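PDB 3DZ1: dihydrodipicolinate synthase from Rhodopseudomonas palustris, which belongs to the DapA family of TIM-barrel proteins and may act as a 4-hydroxy-tetrahydrodipicolinate synthase in lysine biosynthesis. Local coordinates for residues L205-E208 against M209-G212; D228-K231 against L232-G236; G175-K178 against I179-L182; Q140-P143 against L144-S147. All coordinates share one frame; numbering follows the deposited sequence.

Interaction 1: residues L205-E208 against M209-G212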
# COMPACT_ATOMS: atom_id res chain seq x y z
N LEU A 205 -11.24 4.50 -24.36
CA LEU A 205 -11.41 3.71 -25.57
C LEU A 205 -11.28 4.50 -26.87
O LEU A 205 -10.75 4.00 -27.87
CB LEU A 205 -12.77 3.00 -25.55
CG LEU A 205 -12.96 2.01 -26.71
CD1 LEU A 205 -11.87 0.94 -26.67
CD2 LEU A 205 -14.34 1.37 -26.61
N ASP A 206 -11.77 5.74 -26.87
CA ASP A 206 -11.71 6.55 -28.07
C ASP A 206 -10.29 6.71 -28.59
O ASP A 206 -10.02 6.50 -29.77
CB ASP A 206 -12.37 7.92 -27.82
CG ASP A 206 -11.74 8.71 -26.68
OD1 ASP A 206 -11.15 8.10 -25.76
OD2 ASP A 206 -11.85 9.95 -26.70
N PHE A 207 -9.36 7.06 -27.70
CA PHE A 207 -7.97 7.24 -28.11
C PHE A 207 -7.19 5.93 -28.14
O PHE A 207 -6.22 5.80 -28.88
CB PHE A 207 -7.29 8.27 -27.21
CG PHE A 207 -7.74 9.68 -27.47
CD1 PHE A 207 -7.47 10.30 -28.70
CD2 PHE A 207 -8.46 10.40 -26.52
CE1 PHE A 207 -7.91 11.59 -28.96
CE2 PHE A 207 -8.90 11.69 -26.77
CZ PHE A 207 -8.62 12.29 -28.00
N GLU A 208 -7.61 4.96 -27.34
CA GLU A 208 -6.92 3.68 -27.32
C GLU A 208 -7.02 3.02 -28.70
O GLU A 208 -6.07 2.38 -29.15
CB GLU A 208 -7.51 2.77 -26.24
CG GLU A 208 -7.04 3.14 -24.84
CD GLU A 208 -7.91 2.55 -23.75
OE1 GLU A 208 -7.44 2.49 -22.60
OE2 GLU A 208 -9.05 2.15 -24.05
N MSE A 209 -8.16 3.19 -29.36
CA MSE A 209 -8.33 2.61 -30.69
C MSE A 209 -7.38 3.32 -31.65
O MSE A 209 -6.77 2.67 -32.52
CB MSE A 209 -9.77 2.77 -31.17
CG MSE A 209 -10.79 1.92 -30.42
SE MSE A 209 -10.31 0.03 -30.25
CE MSE A 209 -10.18 -0.42 -32.14
N GLU A 210 -7.24 4.63 -31.50
CA GLU A 210 -6.35 5.39 -32.37
C GLU A 210 -4.89 4.98 -32.18
O GLU A 210 -4.10 4.97 -33.14
CB GLU A 210 -6.51 6.90 -32.11
CG GLU A 210 -7.93 7.40 -32.34
CD GLU A 210 -8.06 8.91 -32.25
OE1 GLU A 210 -7.06 9.58 -31.91
OE2 GLU A 210 -9.16 9.43 -32.52
N ARG A 211 -4.52 4.63 -30.95
CA ARG A 211 -3.16 4.20 -30.66
C ARG A 211 -2.83 2.85 -31.28
O ARG A 211 -1.66 2.51 -31.45
CB ARG A 211 -2.92 4.13 -29.16
CG ARG A 211 -2.98 5.48 -28.46
CD ARG A 211 -1.96 6.44 -29.02
NE ARG A 211 -1.94 7.69 -28.28
CZ ARG A 211 -0.87 8.16 -27.64
NH1 ARG A 211 0.27 7.47 -27.66
NH2 ARG A 211 -0.94 9.31 -26.99
N GLY A 212 -3.85 2.07 -31.59
CA GLY A 212 -3.60 0.77 -32.19
C GLY A 212 -4.17 -0.43 -31.47
O GLY A 212 -3.83 -1.57 -31.80
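Glu210 lies alongside the Phe207 ring, pointing the same way, and its OE1 comes to the ring edge near the plane, 3.3 Å from Phe207 CD1. The carboxylate and ring planes stand 85° apart; OE1, lying at the edge, meets the weakly positive C-H rim. The other oxygen, OE2, takes a salt bridge from Arg238 and a hydrogen bond from His242, whose ring also meets Phe207. Replaced by an alanine, Glu210 would probably leave both His242 and Arg238 without their carboxylate partner and take OE1 from the Phe207 edge. On another side of the helix, Leu205 CD1 rests 4.0 Å from Met209 SE (the residue is selenomethionine); the Met209 chain, bent at chi2 and chi3, lies beside the leucine, and its end packs on helix 223-234. These pairs belong to helix 205-211, which links strands 195-198 and 215-218 in a beta-alpha-beta unit of the TIM barrel. Its backbone bonds include Arg211 N to Phe207 O, 2.9 Å. Gly212 closes the helix in a Schellman motif with positive phi (123°), where a side chain would jam against the preceding carbonyl. Beyond this shell, the second subunit supplies Arg253 to Asp206, Glu294 to Arg211, and Tyr254, edge-to-face with Phe207.

Interaction 2: residues D228-K231 against L232-G236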
# COMPACT_ATOMS: atom_id res chain seq x y z
N ASP A 228 -20.03 -0.32 -31.91
CA ASP A 228 -20.02 0.70 -32.95
C ASP A 228 -18.84 1.64 -32.80
O ASP A 228 -18.25 2.06 -33.80
CB ASP A 228 -21.33 1.51 -32.93
CG ASP A 228 -22.54 0.68 -33.36
OD1 ASP A 228 -22.39 -0.13 -34.29
OD2 ASP A 228 -23.62 0.86 -32.77
N VAL A 229 -18.48 1.99 -31.57
CA VAL A 229 -17.33 2.86 -31.36
C VAL A 229 -16.09 2.18 -31.92
O VAL A 229 -15.27 2.82 -32.60
CB VAL A 229 -17.10 3.16 -29.86
CG1 VAL A 229 -15.75 3.86 -29.67
CG2 VAL A 229 -18.22 4.03 -29.31
N VAL A 230 -15.95 0.89 -31.66
CA VAL A 230 -14.80 0.13 -32.15
C VAL A 230 -14.84 0.07 -33.69
O VAL A 230 -13.82 0.25 -34.36
CB VAL A 230 -14.80 -1.31 -31.57
CG1 VAL A 230 -13.70 -2.15 -32.21
CG2 VAL A 230 -14.57 -1.25 -30.06
N LYS A 231 -16.02 -0.18 -34.24
CA LYS A 231 -16.17 -0.25 -35.68
C LYS A 231 -15.85 1.08 -36.35
O LYS A 231 -15.11 1.13 -37.34
CB LYS A 231 -17.59 -0.67 -36.05
CG LYS A 231 -17.90 -2.13 -35.75
CD LYS A 231 -19.31 -2.49 -36.19
CE LYS A 231 -19.56 -3.98 -36.09
NZ LYS A 231 -20.95 -4.31 -36.52
N LEU A 232 -16.42 2.16 -35.83
CA LEU A 232 -16.18 3.49 -36.39
C LEU A 232 -14.71 3.85 -36.31
O LEU A 232 -14.16 4.45 -37.23
CB LEU A 232 -17.01 4.54 -35.66
CG LEU A 232 -18.52 4.49 -35.92
CD1 LEU A 232 -19.25 5.39 -34.92
CD2 LEU A 232 -18.81 4.92 -37.36
N SER A 233 -14.07 3.48 -35.20
CA SER A 233 -12.66 3.78 -35.01
C SER A 233 -11.80 3.06 -36.05
O SER A 233 -10.90 3.65 -36.65
CB SER A 233 -12.21 3.38 -33.60
OG SER A 233 -12.96 4.08 -32.62
N LYS A 234 -12.09 1.77 -36.26
CA LYS A 234 -11.34 0.98 -37.23
C LYS A 234 -11.57 1.50 -38.65
O LYS A 234 -10.71 1.35 -39.53
CB LYS A 234 -11.77 -0.50 -37.15
CG LYS A 234 -11.27 -1.23 -35.92
CD LYS A 234 -11.84 -2.65 -35.86
CE LYS A 234 -11.27 -3.45 -34.70
NZ LYS A 234 -9.82 -3.72 -34.87
N ALA A 235 -12.72 2.12 -38.87
CA ALA A 235 -13.06 2.67 -40.18
C ALA A 235 -12.45 4.04 -40.42
O ALA A 235 -12.65 4.65 -41.48
CB ALA A 235 -14.57 2.74 -40.33
N GLY A 236 -11.70 4.55 -39.45
CA GLY A 236 -11.08 5.85 -39.61
C GLY A 236 -12.04 7.02 -39.53
O GLY A 236 -11.67 8.15 -39.84
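Leu232 N donates a short, straight bond to Asp228 O (2.7 Å, 170° at the hydrogen), one of four successive i to i+4 backbone bonds that run through Lys234 and Ala235 in the last turns of helix 223-234. The helix of this TIM-barrel protein ends in a Schellman motif: Gly236 takes a positive phi, which favours glycine, and its N bonds back to Ser233 O. Ser233 grips the turn before it twice. Its OG sits anti to its own carbonyl carbon (chi1 -60°), a rotation that folds the hydroxyl back along the helix to donate to Val229 O at 2.6 Å. The backbone N of Ser233 reaches that same oxygen, Val229 O, at 2.9 Å, and the two donors arrive from opposite faces of the carbonyl plane. The hydroxyl is thus satisfied within the helix. Leu232 bends back in a similar manner, bringing its CG to 3.2 Å from Asp228 O, while its side chain also packs on Ala241 of helix 238-255. Val230 packs on Met209 of the neighbouring helix 205-211, as does Lys234. The aliphatic part of Lys234 runs beside Val230, both side chains pointing the same way, and the chain turns at chi4 (-67°) to carry NZ to the backbone carbonyl of Asp214. Where the two side chains meet, Val230 CG1 lies 3.7 Å from Lys234 CE.

Interaction 3: residues G175-K178 against I179-L182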
# COMPACT_ATOMS: atom_id res chain seq x y z
N GLY A 175 -2.39 5.01 -19.87
CA GLY A 175 -1.83 3.90 -20.63
C GLY A 175 -1.78 4.08 -22.14
O GLY A 175 -1.44 3.15 -22.86
N LEU A 176 -2.10 5.27 -22.64
CA LEU A 176 -2.06 5.47 -24.08
C LEU A 176 -0.67 5.24 -24.68
O LEU A 176 -0.54 4.57 -25.71
CB LEU A 176 -2.57 6.87 -24.45
CG LEU A 176 -4.06 7.12 -24.18
CD1 LEU A 176 -4.44 8.53 -24.61
CD2 LEU A 176 -4.91 6.08 -24.93
N GLU A 177 0.37 5.77 -24.03
CA GLU A 177 1.72 5.60 -24.55
C GLU A 177 2.18 4.14 -24.51
O GLU A 177 2.99 3.72 -25.34
CB GLU A 177 2.71 6.47 -23.77
CG GLU A 177 2.46 7.98 -23.85
CD GLU A 177 2.39 8.52 -25.28
OE1 GLU A 177 3.03 7.94 -26.18
OE2 GLU A 177 1.70 9.54 -25.49
N LYS A 178 1.67 3.37 -23.56
CA LYS A 178 2.04 1.96 -23.46
C LYS A 178 1.61 1.21 -24.72
O LYS A 178 2.34 0.35 -25.21
CB LYS A 178 1.38 1.32 -22.22
CG LYS A 178 1.51 -0.19 -22.15
CD LYS A 178 1.03 -0.73 -20.81
CE LYS A 178 2.05 -0.49 -19.70
NZ LYS A 178 1.56 -0.95 -18.37
N ILE A 179 0.44 1.53 -25.25
CA ILE A 179 -0.03 0.86 -26.45
C ILE A 179 0.93 1.18 -27.59
O ILE A 179 1.40 0.28 -28.28
CB ILE A 179 -1.45 1.33 -26.83
CG1 ILE A 179 -2.42 0.96 -25.70
CG2 ILE A 179 -1.88 0.66 -28.14
CD1 ILE A 179 -3.85 1.39 -25.97
N THR A 180 1.24 2.46 -27.77
CA THR A 180 2.16 2.89 -28.81
C THR A 180 3.51 2.19 -28.69
O THR A 180 4.05 1.71 -29.69
CB THR A 180 2.37 4.41 -28.77
OG1 THR A 180 1.12 5.06 -29.05
CG2 THR A 180 3.41 4.85 -29.79
N THR A 181 4.04 2.12 -27.47
CA THR A 181 5.34 1.48 -27.24
C THR A 181 5.31 -0.00 -27.62
O THR A 181 6.21 -0.50 -28.30
CB THR A 181 5.77 1.62 -25.76
OG1 THR A 181 5.94 3.01 -25.45
CG2 THR A 181 7.08 0.89 -25.51
N LEU A 182 4.27 -0.71 -27.18
CA LEU A 182 4.12 -2.13 -27.50
C LEU A 182 4.00 -2.35 -29.01
O LEU A 182 4.60 -3.28 -29.56
CB LEU A 182 2.91 -2.72 -26.77
CG LEU A 182 3.04 -2.84 -25.25
CD1 LEU A 182 1.73 -3.27 -24.64
CD2 LEU A 182 4.15 -3.83 -24.89
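Lys178 and Leu182, one turn apart, lie side by side and point the same way, with Lys178 CG 4.0 Å from Leu182 CD1. The lysine leaves the backbone with CG opposite its N (chi1 170°), which sets its first methylenes beside the leucine; a bend at chi3 then turns the chain to its polar partners. Lys178 NZ forms salt bridges with Asp141 and Asp172 and a hydrogen bond with Met150 O, which probably compensates the buried charge. Leu182 leans back over the preceding turn, its CG 3.3 Å from Lys178 O, the carbonyl to which its own N donates at 3.0 Å. Thr181 is turned toward the first turn: its OG1 stands 3.0 Å from Glu177 O, and its N bonds to that oxygen at 2.9 Å in a nearly straight line (162°). On another flank, Ile179 folds CG1 back to 3.7 Å from Gly175 O, while Glu177 and Thr180 hold Arg211 of helix 205-211 through a carboxylate and a hydroxyl. Glu177 OE2 has a second partner in Thr288 of the second subunit. The start of the helix is bonded more loosely, Ile179 N making only weak bonds to Gly175 O and Leu176 O. Gly175 occupies the N-cap of helix 176-188, which crosses from strand 165-170 to strand 195-198 in one of the beta-alpha-beta units of the TIM barrel.

Interaction 4: residues Q140-P143 against L144-S147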
# COMPACT_ATOMS: atom_id res chain seq x y z
N GLN A 140 -3.65 -9.63 -17.66
CA GLN A 140 -4.41 -8.46 -17.20
C GLN A 140 -3.50 -7.44 -16.52
O GLN A 140 -2.84 -7.75 -15.52
CB GLN A 140 -5.53 -8.87 -16.24
CG GLN A 140 -6.23 -7.68 -15.61
CD GLN A 140 -7.45 -8.07 -14.80
OE1 GLN A 140 -7.46 -9.11 -14.14
NE2 GLN A 140 -8.48 -7.23 -14.82
N ASP A 141 -3.47 -6.24 -17.07
CA ASP A 141 -2.65 -5.13 -16.58
C ASP A 141 -3.60 -4.03 -16.10
O ASP A 141 -4.05 -3.19 -16.88
CB ASP A 141 -1.76 -4.62 -17.72
CG ASP A 141 -0.90 -3.44 -17.32
OD1 ASP A 141 -0.75 -3.18 -16.10
OD2 ASP A 141 -0.36 -2.78 -18.23
N TYR A 142 -3.90 -4.03 -14.80
CA TYR A 142 -4.84 -3.08 -14.22
C TYR A 142 -4.33 -2.57 -12.87
O TYR A 142 -4.85 -2.93 -11.82
CB TYR A 142 -6.18 -3.80 -14.05
CG TYR A 142 -7.38 -2.96 -13.71
CD1 TYR A 142 -7.40 -1.58 -13.92
CD2 TYR A 142 -8.55 -3.56 -13.24
CE1 TYR A 142 -8.54 -0.83 -13.67
CE2 TYR A 142 -9.70 -2.82 -13.00
CZ TYR A 142 -9.69 -1.46 -13.22
OH TYR A 142 -10.84 -0.74 -12.98
N PRO A 143 -3.30 -1.70 -12.90
CA PRO A 143 -2.68 -1.12 -11.71
C PRO A 143 -3.67 -0.47 -10.73
O PRO A 143 -3.53 -0.61 -9.52
CB PRO A 143 -1.72 -0.08 -12.29
CG PRO A 143 -1.34 -0.67 -13.61
CD PRO A 143 -2.66 -1.19 -14.12
N LEU A 144 -4.65 0.24 -11.27
CA LEU A 144 -5.63 0.93 -10.43
C LEU A 144 -6.21 0.06 -9.32
O LEU A 144 -6.36 0.51 -8.19
CB LEU A 144 -6.78 1.47 -11.29
CG LEU A 144 -7.82 2.24 -10.48
CD1 LEU A 144 -7.20 3.53 -9.97
CD2 LEU A 144 -9.04 2.54 -11.34
N THR A 145 -6.53 -1.19 -9.64
CA THR A 145 -7.13 -2.08 -8.65
C THR A 145 -6.20 -3.17 -8.14
O THR A 145 -6.37 -3.68 -7.03
CB THR A 145 -8.39 -2.76 -9.21
OG1 THR A 145 -8.02 -3.63 -10.28
CG2 THR A 145 -9.37 -1.72 -9.74
N LEU A 146 -5.21 -3.53 -8.95
CA LEU A 146 -4.28 -4.59 -8.58
C LEU A 146 -2.94 -4.12 -8.01
O LEU A 146 -2.14 -4.94 -7.56
CB LEU A 146 -4.06 -5.49 -9.79
CG LEU A 146 -5.36 -6.02 -10.41
CD1 LEU A 146 -5.05 -6.87 -11.62
CD2 LEU A 146 -6.13 -6.83 -9.37
N SER A 147 -2.69 -2.82 -8.05
CA SER A 147 -1.46 -2.23 -7.52
C SER A 147 -0.22 -2.49 -8.36
O SER A 147 0.60 -1.60 -8.55
CB SER A 147 -1.21 -2.73 -6.09
OG SER A 147 -2.33 -2.46 -5.26
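The Tyr142 ring carries Thr145 over one face: the CG2 methyl of Thr145 makes a CH-pi contact 3.9 Å from the ring centroid and 30° off the normal, while Thr145 OG1 stands over the same face, 3.0 Å from Tyr142 CD2. Leu144 reaches the ring obliquely, its CB 3.7 Å from Tyr142 CE1, and runs beside the tyrosine in the same direction. Thr145 is turned so that OG1 falls between its backbone N and carbonyl carbon (chi1 66°), a rotation that presents both hydroxyl and methyl to the ring. At the base of the tyrosine side chain, Leu146 CD1 packs at 4.1 Å from Tyr142 CB and comes equally near Gln140 OE1, the glutamine crossing the leucine at about a right angle. Gln140 NE2 is hydrogen-bonded to Glu171. With an alanine at Tyr142, the Thr145 methyl is likely to lose its aromatic partner, and a gap would probably open beside Leu144. The carbonyl of Tyr142 ties the turn together, its O accepting from two amides: Leu146 N at 3.0 Å, almost in line with the C=O bond, and Thr145 N at 3.3 Å, from above the carbonyl plane. Ser147 N then closes on Pro143 O at 2.8 Å, and Ser147 leaves helical geometry with positive phi. Leu144 packs on Trp173 of the second subunit. Tyr142 is the N-cap of the short helix 143-146, and the whole forms the loop that follows strand 137-141 at the C-terminal ends of the barrel strands, where TIM-barrel enzymes carry their active sites.

Three of the four contacts lie on neighbouring outer helices of the barrel. Interaction 1 stands between interactions 2 and 3, its centre about 10 Å from each of theirs. Met209 CB packs against Ser233 CB of interaction 2 at 3.5 Å, and Arg211 NH2 forms a salt bridge with Glu177 OE2 of interaction 3 at 3.0 Å. Interaction 4 joins this series through the salt bridge of Lys178 NZ to Asp141 OD2, 2.7 Å, which reaches interaction 3, but its centre lies about 27 Å from that of interaction 2. It comes nearest to the predicted pyruvate site, Gln140 and Met217 having side chains about 7 Å apart. Interactions 1, 3 and 4 all touch the second subunit.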